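Local coordinates for endolysin (Clostridium phage phictp1, PDB 5A6S), which probably binds the bacterial cell wall, as the truncated wall-binding domain of a phage lytic enzyme, at residues K40-V45 with Q51-L56; I28-A31 with D35-N38; V5-G10 with R14-L19. The protein carries 1 engineered substitution. One frame throughout, in Å; residues are numbered along the deposited sequence.

Interaction 1: K40-V45 with Q51-L56; sequences KNVYAV and QYTSYL
The hydroxyl of Tyr52 lies at the C-terminal end of strand 41-45, where it is hydrogen-bonded to Gly46 O and comes within 3.2 Å of Val45 O. The phenol thereby lies along the strand, and its ring receives a methyl from the residue before: Ala44 CB sits 3.5 Å from the ring centroid, only 5° off the normal, a CH-pi contact over the middle of one face. The opposite face is partly backed by CB of Gln51, displaced toward the rim. Ala44 is pressed from a second direction by Leu56, whose CD1 stands 3.4 Å from Ala44 CB, tighter than usual carbon packing. The same CD1 methyl also touches the strand backbone, 3.4 Å from Val42 O. Farther back along the strand, the isopropyl group of Val42 meets the turn itself, with CB 3.6 Å from Tyr55 O and CG1 4.0 Å from Thr53 CG2. What shapes this surface is a type I turn closed by Leu56 N bonding to Thr53 O at 3.1 Å. Thr53 OG1, anti to its own backbone nitrogen (chi1 179°), is carried beside the carbonyl, where it accepts from Tyr55 N at 3.2 Å with an angle of 157°, forming an ST turn. Val42 and Ala44 thus face the loop, whereas Tyr43 and Val45 face helix 11-23, with Tyr43 OH bonded to Tyr75 OH of helix 65-77. This is the two-sided burial expected of a central strand in a parallel alpha/beta sheet, here with a loop lying over one face.

Interaction 2: I28-A31 with D35-N38; sequences INNA and DYSN
Tyr36 OH and the CG2 methyl of Ile28 make the direct contact between the segments, 3.8 Å apart, with the methyl approaching the phenol end obliquely. Two waters add a polar bridge to Asn30 beside this van der Waals contact. Water 1 donates to Asn30 OD1 at 2.7 Å and reaches Tyr36 OH only weakly, at 3.2 Å. Water 2 lies in the plane of the Tyr36 ring at its edge, 2.7 Å from Tyr36 OH. It is also 2.9 Å from Asn30 O, although more acceptors surround this water than it has protons to give, so that link is less certain. The phenol oxygen thus meets Ile28 of the strand directly, and Asn30, just past the strand, through solvent.

Behind these groups stand the residues that position them. CG of Tyr36 is anti to the carbonyl carbon (chi1 -67°), which sends the ring from its loop toward strand 27-29, and Phe34 packs against it in an edge-to-face arrangement. The amide of Asn30 is turned with ND2 away from the waters, bonding to Gln51 O and Asn8 OD1, while OD1, which has a further partner outside the two segments, also accepts from water 1. One residue earlier, Asn29 OD1 accepts from Ala31 N at 2.9 Å in a nearly straight bond of 170°, while its ND2 is held by Asp9 OD1. On the other segment, Asp35 OD1 takes two donors from Ser37: OG at 2.6 Å on its syn lone pair, and N from above the carboxylate plane, 36° out of it. An Asx turn thus starts at Asn29 and another at Asp35, shaping the connection that leaves strand 27-29, outermost within this chain, and returns toward strand 41-45 of the parallel sheet.

Interaction 3: V5-G10 with R14-L19; sequences VVYNDG and RAAEYL
Strand 5-7 and helix 14-19 run antiparallel, their directions 174° apart and their axes 8.1 Å at closest approach. They are the first two elements of a beta-alpha-beta unit that is completed by strand 27-29. Ala16 sits where the helix comes close to the strand, its CA 6.1 Å from that of Val5. Its CB enters between Val5 and Tyr7, neighbours on the same side of the strand, lying 3.6 Å from Val5 CG1 and 3.7 Å from Tyr7 CB. The methylene of Tyr7 makes the nearest approach of that residue, and with CG between the backbone nitrogen and the carbonyl carbon (chi1 62°) the ring runs on past the methyl; Tyr7 CD2 is still 4.1 Å from Ala16 CB, in an oblique approach.

One helical turn farther on, Leu19 packs on Val5 as well. Its CD2 methyl lies against both branches of Val5, 4.0 Å from CG1 and 4.1 Å from CG2. Beyond the pair, Leu19 is also packed by Val72 and Tyr75 of helix 65-77 and by Tyr43 and Val45 of the adjacent strand, which makes it part of the core between helices and sheet. The outer flank of the helix faces other chains: Arg14 NH1 forms a salt bridge with Asp21 of the second subunit, and Tyr18 and Arg14 of the two copies make reciprocal cation-pi pairs. Glu17 bonds within the chain through OE2, to Thr27 OG1, while OE1 forms a salt bridge with a basic side chain of another protein chain. Between strand and helix the chain bends through Gly10, whose phi of 117° lies in a region glycine enters readily; Gly10 O stands 4.3 Å from Arg14 N, too long for a hydrogen bond.

The three contacts share one parallel sheet. Interactions 1 and 2 lie on its loop-covered face, their centres about 8 Å apart, and meet where Thr53 CB packs 3.6 Å from Tyr36 CD1. Interaction 3 buries the helix-covered face, its centre about 12 Å from that of interaction 1 and 13 Å from that of interaction 2. Strand 3-7 joins them through probable hydrogen bonds of the sheet: Val45 N to Val6 O at 3.0 Å on one side, and Ile28 N to Val5 O at 2.8 Å on the other. Bound glycerol, probably from the crystallisation liquor, lies about 3 Å from the side chain of Asn30, and glycerol is also about 5 Å from that of Thr53.

Interaction 1: K40-V45 with Q51-L56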
loop_
_atom_site.group_PDB
_atom_site.type_symbol
_atom_site.label_atom_id
_atom_site.label_comp_id
_atom_site.label_asym_id
_atom_site.label_seq_id
_atom_site.Cartn_x
_atom_site.Cartn_y
_atom_site.Cartn_z
ATOM N N LYS B 40 -2.207 -2.948 23.802
ATOM C CA LYS B 40 -1.776 -4.267 24.225
ATOM C C LYS B 40 -0.667 -4.826 23.312
ATOM O O LYS B 40 0.373 -5.269 23.793
ATOM C CB LYS B 40 -2.971 -5.206 24.247
ATOM C CG LYS B 40 -2.766 -6.476 25.054
ATOM C CD LYS B 40 -3.155 -6.273 26.524
ATOM C CE LYS B 40 -3.379 -7.601 27.256
ATOM N NZ LYS B 40 -2.328 -8.641 26.988
ATOM N N ASN B 41 -0.901 -4.781 22.000
ATOM C CA ASN B 41 0.045 -5.265 20.987
ATOM C C ASN B 41 0.363 -4.151 19.982
ATOM O O ASN B 41 -0.496 -3.670 19.210
ATOM C CB ASN B 41 -0.475 -6.517 20.252
ATOM C CG ASN B 41 -0.975 -7.624 21.193
ATOM O OD1 ASN B 41 -2.175 -7.847 21.323
ATOM N ND2 ASN B 41 -0.070 -8.337 21.794
ATOM N N VAL B 42 1.609 -3.698 20.018
ATOM C CA VAL B 42 2.127 -2.689 19.102
ATOM C C VAL B 42 3.059 -3.380 18.090
ATOM O O VAL B 42 4.136 -3.873 18.429
ATOM C CB VAL B 42 2.921 -1.637 19.855
ATOM C CG1 VAL B 42 3.575 -0.677 18.871
ATOM C CG2 VAL B 42 1.963 -0.904 20.776
ATOM N N TYR B 43 2.570 -3.499 16.872
ATOM C CA TYR B 43 3.308 -4.076 15.791
ATOM C C TYR B 43 3.953 -2.935 15.035
ATOM O O TYR B 43 3.368 -1.852 14.871
ATOM C CB TYR B 43 2.357 -4.799 14.865
ATOM C CG TYR B 43 1.799 -6.061 15.365
ATOM C CD1 TYR B 43 0.668 -6.067 16.157
ATOM C CD2 TYR B 43 2.386 -7.269 15.056
ATOM C CE1 TYR B 43 0.114 -7.251 16.571
ATOM C CE2 TYR B 43 1.832 -8.454 15.479
ATOM C CZ TYR B 43 0.684 -8.413 16.233
ATOM O OH TYR B 43 0.149 -9.549 16.678
ATOM N N ALA B 44 5.191 -3.166 14.629
ATOM C CA ALA B 44 5.877 -2.265 13.704
ATOM C C ALA B 44 6.193 -3.038 12.461
ATOM O O ALA B 44 6.615 -4.186 12.553
ATOM C CB ALA B 44 7.195 -1.776 14.284
ATOM N N VAL B 45 6.129 -2.348 11.306
ATOM C CA VAL B 45 6.393 -2.955 10.038
ATOM C C VAL B 45 7.533 -2.202 9.303
ATOM O O VAL B 45 7.403 -1.018 8.982
ATOM C CB VAL B 45 5.124 -3.073 9.146
ATOM C CG1 VAL B 45 5.509 -3.573 7.757
ATOM C CG2 VAL B 45 4.136 -4.077 9.752
ATOM N N GLN B 51 13.841 2.604 15.711
ATOM C CA GLN B 51 13.107 3.717 15.140
ATOM C C GLN B 51 11.756 3.895 15.797
ATOM O O GLN B 51 11.083 4.861 15.487
ATOM C CB GLN B 51 12.817 3.494 13.658
ATOM C CG GLN B 51 14.002 3.171 12.793
ATOM C CD GLN B 51 13.531 2.893 11.362
ATOM O OE1 GLN B 51 13.371 1.757 10.969
ATOM N NE2 GLN B 51 13.194 3.938 10.646
ATOM N N TYR B 52 11.348 2.934 16.633
ATOM C CA TYR B 52 9.970 2.839 17.126
ATOM C C TYR B 52 9.847 3.055 18.615
ATOM O O TYR B 52 10.815 2.947 19.312
ATOM C CB TYR B 52 9.419 1.477 16.791
ATOM C CG TYR B 52 9.289 1.272 15.308
ATOM C CD1 TYR B 52 8.291 1.921 14.573
ATOM C CD2 TYR B 52 10.157 0.425 14.624
ATOM C CE1 TYR B 52 8.190 1.722 13.214
ATOM C CE2 TYR B 52 10.056 0.247 13.262
ATOM C CZ TYR B 52 9.059 0.893 12.561
ATOM O OH TYR B 52 8.901 0.661 11.211
ATOM N N THR B 53 8.648 3.401 19.057
ATOM C CA THR B 53 8.291 3.433 20.462
ATOM C C THR B 53 8.865 2.273 21.306
ATOM O O THR B 53 8.946 1.086 20.862
ATOM C CB THR B 53 6.745 3.570 20.654
ATOM O OG1 THR B 53 6.440 3.578 22.071
ATOM C CG2 THR B 53 5.972 2.348 20.035
ATOM N N SER B 54 9.284 2.591 22.562
ATOM C CA SER B 54 9.753 1.547 23.472
ATOM C C SER B 54 8.674 0.545 23.779
ATOM O O SER B 54 8.969 -0.567 24.198
ATOM C CB SER B 54 10.270 2.088 24.822
ATOM O OG SER B 54 9.252 2.762 25.540
ATOM N N TYR B 55 7.415 0.953 23.577
ATOM C CA TYR B 55 6.237 0.058 23.743
ATOM C C TYR B 55 6.054 -1.036 22.647
ATOM O O TYR B 55 5.090 -1.820 22.708
ATOM C CB TYR B 55 4.954 0.918 23.841
ATOM C CG TYR B 55 4.834 1.651 25.160
ATOM C CD1 TYR B 55 4.658 0.938 26.347
ATOM C CD2 TYR B 55 4.909 3.052 25.222
ATOM C CE1 TYR B 55 4.581 1.596 27.584
ATOM C CE2 TYR B 55 4.803 3.718 26.448
ATOM C CZ TYR B 55 4.637 2.989 27.616
ATOM O OH TYR B 55 4.553 3.662 28.812
ATOM N N LEU B 56 6.989 -1.135 21.701
ATOM C CA LEU B 56 6.909 -2.096 20.606
ATOM C C LEU B 56 6.812 -3.508 21.114
ATOM O O LEU B 56 7.557 -3.877 21.973
ATOM C CB LEU B 56 8.119 -1.891 19.671
ATOM C CG LEU B 56 8.391 -2.830 18.494
ATOM C CD1 LEU B 56 7.230 -2.756 17.533
ATOM C CD2 LEU B 56 9.646 -2.449 17.740
#

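Interaction 2: I28-A31 with D35-N38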
loop_
_atom_site.group_PDB
_atom_site.type_symbol
_atom_site.label_atom_id
_atom_site.label_comp_id
_atom_site.label_asym_id
_atom_site.label_seq_id
_atom_site.Cartn_x
_atom_site.Cartn_y
_atom_site.Cartn_z
ATOM N N ILE B 28 -0.822 3.589 12.404
ATOM C CA ILE B 28 -0.418 4.927 12.697
ATOM C C ILE B 28 0.970 5.163 12.073
ATOM O O ILE B 28 1.856 4.280 12.127
ATOM C CB ILE B 28 -0.409 5.185 14.237
ATOM C CG1 ILE B 28 -0.089 6.643 14.547
ATOM C CG2 ILE B 28 0.578 4.225 14.840
ATOM C CD1 ILE B 28 -0.386 7.172 15.980
ATOM N N ASN B 29 1.120 6.351 11.499
ATOM C CA ASN B 29 2.398 6.859 11.008
ATOM C C ASN B 29 3.319 7.128 12.222
ATOM O O ASN B 29 2.947 7.874 13.095
ATOM C CB ASN B 29 2.212 8.095 10.181
ATOM C CG ASN B 29 3.471 8.455 9.360
ATOM O OD1 ASN B 29 4.630 8.454 9.886
ATOM N ND2 ASN B 29 3.244 8.770 8.101
ATOM N N ASN B 30 4.431 6.423 12.256
ATOM C CA ASN B 30 5.545 6.640 13.204
ATOM C C ASN B 30 5.973 8.077 13.463
ATOM O O ASN B 30 6.445 8.350 14.558
ATOM C CB ASN B 30 6.793 5.843 12.771
ATOM C CG ASN B 30 7.805 5.572 13.958
ATOM O OD1 ASN B 30 7.461 5.481 15.152
ATOM N ND2 ASN B 30 9.046 5.398 13.585
ATOM N N ALA B 31 5.773 8.985 12.529
ATOM C CA ALA B 31 6.071 10.412 12.751
ATOM C C ALA B 31 5.097 11.102 13.704
ATOM O O ALA B 31 5.386 12.186 14.214
ATOM C CB ALA B 31 6.121 11.155 11.432
ATOM N N ASP B 35 0.727 8.435 22.337
ATOM C CA ASP B 35 0.832 7.646 23.580
ATOM C C ASP B 35 0.455 6.192 23.360
ATOM O O ASP B 35 -0.710 5.842 23.253
ATOM C CB ASP B 35 -0.048 8.302 24.689
ATOM C CG ASP B 35 -0.156 7.464 25.946
ATOM O OD1 ASP B 35 0.632 6.515 26.109
ATOM O OD2 ASP B 35 -1.113 7.731 26.750
ATOM N N TYR B 36 1.467 5.360 23.310
ATOM C CA TYR B 36 1.325 3.939 23.099
ATOM C C TYR B 36 1.104 3.090 24.386
ATOM O O TYR B 36 0.973 1.867 24.293
ATOM C CB TYR B 36 2.578 3.448 22.377
ATOM C CG TYR B 36 2.815 3.924 20.943
ATOM C CD1 TYR B 36 3.520 5.107 20.661
ATOM C CD2 TYR B 36 2.377 3.164 19.843
ATOM C CE1 TYR B 36 3.773 5.510 19.373
ATOM C CE2 TYR B 36 2.634 3.578 18.535
ATOM C CZ TYR B 36 3.307 4.729 18.306
ATOM O OH TYR B 36 3.569 5.131 17.034
ATOM N N SER B 37 1.066 3.716 25.579
ATOM C CA SER B 37 1.092 2.971 26.862
ATOM C C SER B 37 -0.132 2.066 27.108
ATOM O O SER B 37 -0.070 1.138 27.874
ATOM C CB SER B 37 1.182 3.947 28.062
ATOM O OG SER B 37 0.076 4.855 28.025
ATOM N N ASN B 38 -1.231 2.382 26.476
ATOM C CA ASN B 38 -2.482 1.660 26.639
ATOM C C ASN B 38 -2.798 0.796 25.392
ATOM O O ASN B 38 -3.983 0.582 25.049
ATOM C CB ASN B 38 -3.607 2.691 26.857
ATOM C CG ASN B 38 -3.415 3.940 25.987
ATOM O OD1 ASN B 38 -2.588 3.925 25.041
ATOM N ND2 ASN B 38 -4.110 5.042 26.335
HETATM O O HOH W 1 6.605 4.017 17.257
HETATM O O HOH W 2 4.912 7.441 16.797
#

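Interaction 3: V5-G10 with R14-L19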
loop_
_atom_site.group_PDB
_atom_site.type_symbol
_atom_site.label_atom_id
_atom_site.label_comp_id
_atom_site.label_asym_id
_atom_site.label_seq_id
_atom_site.Cartn_x
_atom_site.Cartn_y
_atom_site.Cartn_z
ATOM N N VAL B 5 -0.748 -0.989 14.376
ATOM C CA VAL B 5 0.354 -1.158 13.466
ATOM C C VAL B 5 0.955 0.185 13.096
ATOM O O VAL B 5 0.317 1.064 12.547
ATOM C CB VAL B 5 -0.073 -1.926 12.214
ATOM C CG1 VAL B 5 1.149 -2.300 11.395
ATOM C CG2 VAL B 5 -0.842 -3.184 12.591
ATOM N N VAL B 6 2.254 0.291 13.344
ATOM C CA VAL B 6 3.084 1.471 13.055
ATOM C C VAL B 6 3.962 1.214 11.820
ATOM O O VAL B 6 4.522 0.115 11.619
ATOM C CB VAL B 6 4.057 1.813 14.232
ATOM C CG1 VAL B 6 4.639 3.216 14.073
ATOM C CG2 VAL B 6 3.354 1.752 15.552
ATOM N N TYR B 7 4.040 2.225 10.994
ATOM C CA TYR B 7 4.843 2.239 9.769
ATOM C C TYR B 7 5.562 3.594 9.666
ATOM O O TYR B 7 5.088 4.590 10.194
ATOM C CB TYR B 7 3.948 2.014 8.558
ATOM C CG TYR B 7 2.945 3.084 8.398
ATOM C CD1 TYR B 7 3.232 4.230 7.692
ATOM C CD2 TYR B 7 1.708 3.013 9.027
ATOM C CE1 TYR B 7 2.298 5.205 7.560
ATOM C CE2 TYR B 7 0.783 3.994 8.907
ATOM C CZ TYR B 7 1.053 5.081 8.196
ATOM O OH TYR B 7 0.143 6.058 8.112
ATOM N N ASN B 8 6.697 3.598 8.961
ATOM C CA ASN B 8 7.283 4.845 8.474
ATOM C C ASN B 8 6.781 5.164 7.055
ATOM O O ASN B 8 6.431 4.247 6.293
ATOM C CB ASN B 8 8.819 4.698 8.473
ATOM C CG ASN B 8 9.368 4.482 9.869
ATOM O OD1 ASN B 8 9.433 5.414 10.692
ATOM N ND2 ASN B 8 9.727 3.283 10.145
ATOM N N ASP B 9 6.712 6.441 6.718
ATOM C CA ASP B 9 6.376 6.893 5.353
ATOM C C ASP B 9 6.993 5.986 4.320
ATOM O O ASP B 9 8.195 5.676 4.389
ATOM C CB ASP B 9 7.021 8.242 5.082
ATOM C CG ASP B 9 6.284 9.415 5.629
ATOM O OD1 ASP B 9 5.097 9.380 6.025
ATOM O OD2 ASP B 9 6.940 10.480 5.591
ATOM N N GLY B 10 6.258 5.652 3.292
ATOM C CA GLY B 10 6.842 4.980 2.152
ATOM C C GLY B 10 6.257 3.585 1.955
ATOM O O GLY B 10 5.061 3.312 2.337
ATOM N N ARG B 14 2.296 0.121 3.012
ATOM C CA ARG B 14 1.501 -0.850 2.200
ATOM C C ARG B 14 1.370 -2.127 2.974
ATOM O O ARG B 14 0.259 -2.643 3.145
ATOM C CB ARG B 14 2.203 -1.143 0.906
ATOM C CG ARG B 14 2.447 0.105 0.024
ATOM C CD ARG B 14 3.467 -0.272 -1.035
ATOM N NE ARG B 14 4.035 0.924 -1.690
ATOM C CZ ARG B 14 5.125 0.873 -2.461
ATOM N NH1 ARG B 14 5.697 -0.282 -2.712
ATOM N NH2 ARG B 14 5.605 1.969 -3.032
ATOM N N ALA B 15 2.511 -2.618 3.464
ATOM C CA ALA B 15 2.553 -3.811 4.247
ATOM C C ALA B 15 1.807 -3.652 5.555
ATOM O O ALA B 15 1.103 -4.601 5.956
ATOM C CB ALA B 15 3.982 -4.273 4.492
ATOM N N ALA B 16 1.921 -2.480 6.179
ATOM C CA ALA B 16 1.303 -2.256 7.502
ATOM C C ALA B 16 -0.228 -2.363 7.306
ATOM O O ALA B 16 -0.904 -2.953 8.153
ATOM C CB ALA B 16 1.670 -0.926 8.083
ATOM N N GLU B 17 -0.753 -1.794 6.221
ATOM C CA GLU B 17 -2.180 -1.864 5.946
ATOM C C GLU B 17 -2.719 -3.295 5.729
ATOM O O GLU B 17 -3.806 -3.551 6.195
ATOM C CB GLU B 17 -2.626 -0.897 4.789
ATOM C CG GLU B 17 -2.367 0.600 4.927
ATOM C CD GLU B 17 -3.091 1.346 6.071
ATOM O OE1 GLU B 17 -4.024 0.733 6.656
ATOM O OE2 GLU B 17 -2.702 2.517 6.470
ATOM N N TYR B 18 -2.007 -4.210 5.052
ATOM C CA TYR B 18 -2.393 -5.594 5.001
ATOM C C TYR B 18 -2.417 -6.231 6.394
ATOM O O TYR B 18 -3.347 -6.955 6.723
ATOM C CB TYR B 18 -1.418 -6.411 4.136
ATOM C CG TYR B 18 -1.586 -6.192 2.617
ATOM C CD1 TYR B 18 -2.710 -6.658 1.952
ATOM C CD2 TYR B 18 -0.580 -5.652 1.865
ATOM C CE1 TYR B 18 -2.902 -6.434 0.581
ATOM C CE2 TYR B 18 -0.721 -5.481 0.499
ATOM C CZ TYR B 18 -1.895 -5.861 -0.143
ATOM O OH TYR B 18 -1.981 -5.715 -1.472
ATOM N N LEU B 19 -1.390 -5.964 7.203
ATOM C CA LEU B 19 -1.431 -6.502 8.569
ATOM C C LEU B 19 -2.645 -5.969 9.383
ATOM O O LEU B 19 -3.324 -6.730 10.097
ATOM C CB LEU B 19 -0.103 -6.194 9.273
ATOM C CG LEU B 19 0.066 -6.779 10.676
ATOM C CD1 LEU B 19 -0.040 -8.286 10.638
ATOM C CD2 LEU B 19 1.387 -6.322 11.328
#